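Local coordinates for Ketoacyl_synth_N domain-containing protein (Photorhabdus luminescens subsp. laumondii, PDB 6SMO) that probably acts as a chain-length-factor-like or ketosynthase-type subunit in carbon-chain elongation, and lines a pocket holding a polyketide-like pentaoxo-dodecanal, at residues C[96-101]-C[146-151]; C[74-79]-C[220-225]. All blocks are in the same frame, centred on the assembly; numbering follows the deposited sequence.

Contact 1. Residues C[96-101]-C[146-151]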
# COMPACT_ATOMS: atom_id res chain seq x y z
N VAL C 96 -6.53 -11.21 13.64
CA VAL C 96 -5.07 -10.90 13.58
C VAL C 96 -4.78 -10.16 12.27
O VAL C 96 -5.13 -10.68 11.20
CB VAL C 96 -4.20 -12.17 13.69
CG1 VAL C 96 -2.72 -11.82 13.79
CG2 VAL C 96 -4.61 -13.05 14.86
N GLY C 97 -4.15 -8.98 12.37
CA GLY C 97 -3.77 -8.13 11.22
C GLY C 97 -2.27 -7.93 11.14
O GLY C 97 -1.56 -8.33 12.09
N ILE C 98 -1.79 -7.32 10.05
CA ILE C 98 -0.35 -7.06 9.77
C ILE C 98 -0.21 -5.61 9.29
O ILE C 98 -0.75 -5.30 8.21
CB ILE C 98 0.21 -8.05 8.72
CG1 ILE C 98 -0.04 -9.51 9.12
CG2 ILE C 98 1.68 -7.79 8.46
CD1 ILE C 98 -0.09 -10.46 7.94
N TYR C 99 0.50 -4.77 10.05
CA TYR C 99 0.80 -3.35 9.70
C TYR C 99 2.28 -3.21 9.37
O TYR C 99 3.13 -3.60 10.19
CB TYR C 99 0.36 -2.41 10.83
CG TYR C 99 -1.04 -1.88 10.67
CD1 TYR C 99 -2.14 -2.71 10.83
CD2 TYR C 99 -1.27 -0.56 10.32
CE1 TYR C 99 -3.43 -2.24 10.67
CE2 TYR C 99 -2.56 -0.07 10.16
CZ TYR C 99 -3.64 -0.92 10.33
OH TYR C 99 -4.91 -0.44 10.17
N VAL C 100 2.58 -2.70 8.17
CA VAL C 100 3.98 -2.59 7.66
C VAL C 100 4.30 -1.16 7.23
O VAL C 100 3.39 -0.44 6.84
CB VAL C 100 4.19 -3.56 6.48
CG1 VAL C 100 5.65 -3.73 6.09
CG2 VAL C 100 3.56 -4.92 6.73
N GLY C 101 5.56 -0.77 7.39
CA GLY C 101 6.14 0.50 6.92
C GLY C 101 7.30 0.24 5.98
O GLY C 101 8.27 -0.42 6.41
N TYR C 146 1.06 -17.29 7.54
CA TYR C 146 0.41 -17.38 8.89
C TYR C 146 -1.11 -17.47 8.76
O TYR C 146 -1.75 -18.02 9.69
CB TYR C 146 0.83 -16.20 9.76
CG TYR C 146 2.31 -16.15 10.08
CD1 TYR C 146 2.87 -17.04 10.97
CD2 TYR C 146 3.14 -15.22 9.48
CE1 TYR C 146 4.23 -17.00 11.27
CE2 TYR C 146 4.49 -15.17 9.76
CZ TYR C 146 5.04 -16.06 10.66
OH TYR C 146 6.37 -16.02 10.95
N GLY C 147 -1.69 -16.93 7.69
CA GLY C 147 -3.14 -17.00 7.40
C GLY C 147 -3.93 -15.88 8.06
O GLY C 147 -5.17 -16.00 8.13
N PHE C 148 -3.25 -14.82 8.51
CA PHE C 148 -3.86 -13.66 9.21
C PHE C 148 -4.75 -12.89 8.23
O PHE C 148 -4.27 -12.54 7.13
CB PHE C 148 -2.78 -12.76 9.82
CG PHE C 148 -1.88 -13.41 10.84
CD1 PHE C 148 -2.36 -14.39 11.70
CD2 PHE C 148 -0.55 -13.03 10.96
CE1 PHE C 148 -1.53 -14.99 12.64
CE2 PHE C 148 0.27 -13.62 11.91
CZ PHE C 148 -0.22 -14.60 12.75
N SER C 149 -6.01 -12.64 8.62
CA SER C 149 -7.11 -12.21 7.72
C SER C 149 -7.72 -10.85 8.12
O SER C 149 -8.56 -10.36 7.34
CB SER C 149 -8.18 -13.28 7.65
OG SER C 149 -7.66 -14.46 7.05
N ALA C 150 -7.33 -10.27 9.26
CA ALA C 150 -7.89 -8.99 9.76
C ALA C 150 -7.27 -7.80 9.02
O ALA C 150 -6.27 -8.01 8.29
CB ALA C 150 -7.68 -8.86 11.25
N GLN C 151 -7.84 -6.61 9.22
CA GLN C 151 -7.40 -5.32 8.62
C GLN C 151 -5.87 -5.26 8.61
O GLN C 151 -5.27 -5.38 9.70
CB GLN C 151 -8.00 -4.15 9.40
CG GLN C 151 -7.70 -2.78 8.81
CD GLN C 151 -8.45 -1.68 9.52
OE1 GLN C 151 -9.68 -1.67 9.56
NE2 GLN C 151 -7.71 -0.74 10.09
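V96 and F148 make the apolar part of this contact. Methyl CG1 of V96 sits over the centre of the F148 ring, 3.4 Å from the centroid and 15° off the ring normal, which meets the criteria for a CH-pi interaction. With CG1 anti to the backbone N, the other methyl, CG2, stays farther off, near the rim at CD1. Y146 CB covers the opposite face toward its rim, and I98 CD1 reaches the ring edge, 4.0 Å from F148 CD2, so the phenyl group is bounded on both faces and on one side.

Two hydrogen bonds join the segments. A150 N donates to V96 O (3.0 Å). Farther along, the amide NE2 of Q151 donates to Y99 OH at 2.8 Å. This bond is nearly straight (164°), and the hydroxyl lies in the amide plane, while the phenol ring is turned 46° from that plane. The extended Q151 chain carries the amide across to the tyrosine. The CA-H of G97 also makes a C-H...O contact to Q151 O, CA to O 3.5 Å.

Around this contact, F148 O accepts a hydrogen bond from N293 of the partner PKS_KS chain, which places the loop at the subunit interface. Leaving helix 137-146, that loop runs steeply across buried strand 96-101, within the layered alpha-beta architecture of the thiolase fold.

Contact 2. Residues C[74-79]-C[220-225]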
# COMPACT_ATOMS: atom_id res chain seq x y z
N ILE C 74 9.86 -11.08 7.20
CA ILE C 74 9.32 -12.41 7.63
C ILE C 74 10.16 -12.95 8.79
O ILE C 74 9.56 -13.48 9.74
CB ILE C 74 9.26 -13.39 6.43
CG1 ILE C 74 8.26 -12.92 5.37
CG2 ILE C 74 8.94 -14.80 6.90
CD1 ILE C 74 8.49 -13.50 4.00
N VAL C 75 11.50 -12.83 8.72
CA VAL C 75 12.43 -13.33 9.77
C VAL C 75 12.23 -12.50 11.05
O VAL C 75 12.35 -13.09 12.15
CB VAL C 75 13.91 -13.31 9.31
CG1 VAL C 75 14.14 -14.23 8.12
CG2 VAL C 75 14.43 -11.91 9.02
N ALA C 76 11.95 -11.20 10.92
CA ALA C 76 11.69 -10.27 12.05
C ALA C 76 10.37 -10.65 12.74
O ALA C 76 10.35 -10.66 13.99
CB ALA C 76 11.67 -8.85 11.55
N VAL C 77 9.33 -10.94 11.96
CA VAL C 77 7.97 -11.32 12.45
C VAL C 77 8.06 -12.67 13.18
O VAL C 77 7.43 -12.80 14.25
CB VAL C 77 6.94 -11.36 11.31
CG1 VAL C 77 5.68 -12.13 11.68
CG2 VAL C 77 6.58 -9.95 10.84
N GLU C 78 8.81 -13.63 12.62
CA GLU C 78 8.97 -15.00 13.18
C GLU C 78 9.63 -14.92 14.56
O GLU C 78 9.15 -15.62 15.48
CB GLU C 78 9.76 -15.90 12.22
CG GLU C 78 9.90 -17.33 12.70
CD GLU C 78 8.60 -18.04 13.02
OE1 GLU C 78 7.70 -18.06 12.15
OE2 GLU C 78 8.47 -18.57 14.14
N MET C 79 10.68 -14.11 14.69
CA MET C 79 11.42 -13.88 15.97
C MET C 79 10.47 -13.25 17.01
O MET C 79 10.52 -13.68 18.18
CB MET C 79 12.62 -12.96 15.76
CG MET C 79 13.78 -13.63 15.05
SD MET C 79 15.05 -12.45 14.51
CE MET C 79 16.08 -13.52 13.51
N GLU C 220 20.40 -1.21 6.52
CA GLU C 220 19.16 -1.92 6.11
C GLU C 220 18.78 -2.93 7.19
O GLU C 220 19.53 -3.10 8.14
CB GLU C 220 19.38 -2.62 4.77
CG GLU C 220 20.45 -3.68 4.81
CD GLU C 220 20.67 -4.36 3.47
OE1 GLU C 220 21.24 -5.46 3.44
OE2 GLU C 220 20.31 -3.76 2.46
N GLY C 221 17.63 -3.55 7.03
CA GLY C 221 17.15 -4.58 7.98
C GLY C 221 15.65 -4.47 8.21
O GLY C 221 14.94 -3.98 7.30
N ALA C 222 15.18 -4.90 9.39
CA ALA C 222 13.75 -4.93 9.76
C ALA C 222 13.60 -4.93 11.29
O ALA C 222 14.54 -5.35 11.99
CB ALA C 222 13.09 -6.15 9.15
N ALA C 223 12.44 -4.47 11.76
CA ALA C 223 12.04 -4.42 13.19
C ALA C 223 10.52 -4.55 13.27
O ALA C 223 9.83 -3.79 12.56
CB ALA C 223 12.53 -3.13 13.81
N PHE C 224 10.02 -5.48 14.09
CA PHE C 224 8.58 -5.78 14.26
C PHE C 224 8.25 -5.97 15.74
O PHE C 224 9.11 -6.44 16.51
CB PHE C 224 8.18 -7.01 13.43
CG PHE C 224 7.78 -6.70 12.01
CD1 PHE C 224 8.74 -6.60 11.01
CD2 PHE C 224 6.45 -6.51 11.67
CE1 PHE C 224 8.38 -6.31 9.71
CE2 PHE C 224 6.09 -6.22 10.36
CZ PHE C 224 7.06 -6.13 9.38
N LEU C 225 7.02 -5.59 16.12
CA LEU C 225 6.45 -5.76 17.48
C LEU C 225 5.15 -6.57 17.37
O LEU C 225 4.45 -6.42 16.35
CB LEU C 225 6.17 -4.38 18.09
CG LEU C 225 7.39 -3.48 18.29
CD1 LEU C 225 7.63 -2.60 17.07
CD2 LEU C 225 7.23 -2.63 19.54
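The ring of F224 takes V77 CG2 on one face: the methyl stands 3.6 Å from the ring centroid, 15° off the normal, and is displaced toward the rim beside CD2, a CH-pi contact. In V77, CG1 is anti to the backbone N (chi1 163°), which leaves CG2, anti to the carbonyl carbon, against the phenyl group. A76 CB approaches the same ring obliquely, 3.7 Å from F224 CD1, and also meets A222 CB at 3.9 Å. V77, A76, F224 and A222 together form the tightly packed part. One small helix side chain, A76, therefore touches two strand residues, A222 and F224, whose side chains project from the same side of the strand because they alternate with A223.

The segment axes come within 7.3 Å and cross at -33°, with the two chains running in roughly the same direction. This is helix-on-sheet packing in the alpha-beta layers of the thiolase fold: helix 68-84 lies on one side of strand 218-229, while A223 and L225 point the other way and pack on helix 319-329.

The contact is looser to each side of this patch. Only 196 Å² is buried in all, and the approach is entirely apolar. I74 and V75 do not reach the strand; I74 packs on helix 137-146, and V75 on strand 5-13 and nearby loops. At the outer side of the helix, the partly exposed E78 and M79 do not touch the strand, M79 lying instead against Y57 and I13.

Overall arrangement
The centres of contacts 1 and 2 lie about 14 Å apart, and both reach the same mixed sheet. Along the chain the order is 74-79, 96-101, 146-151, 220-225, so contact 2 spans the part of the chain that holds contact 1; strand 96-101 is the next regular element after helix 68-84. The two meet where Y146 OH lies 2.7 Å from E78 OE1, probably a hydrogen bond, and where Y99 O approaches F224 CE2 at 4.0 Å. Strand 180-187 pairs with both 96-101 and 218-229, linking the contacts through the sheet. Contact 1 touches the partner chain, whereas contact 2, centred about 9 Å from the chain centre against 16 Å for contact 1, touches no other chain.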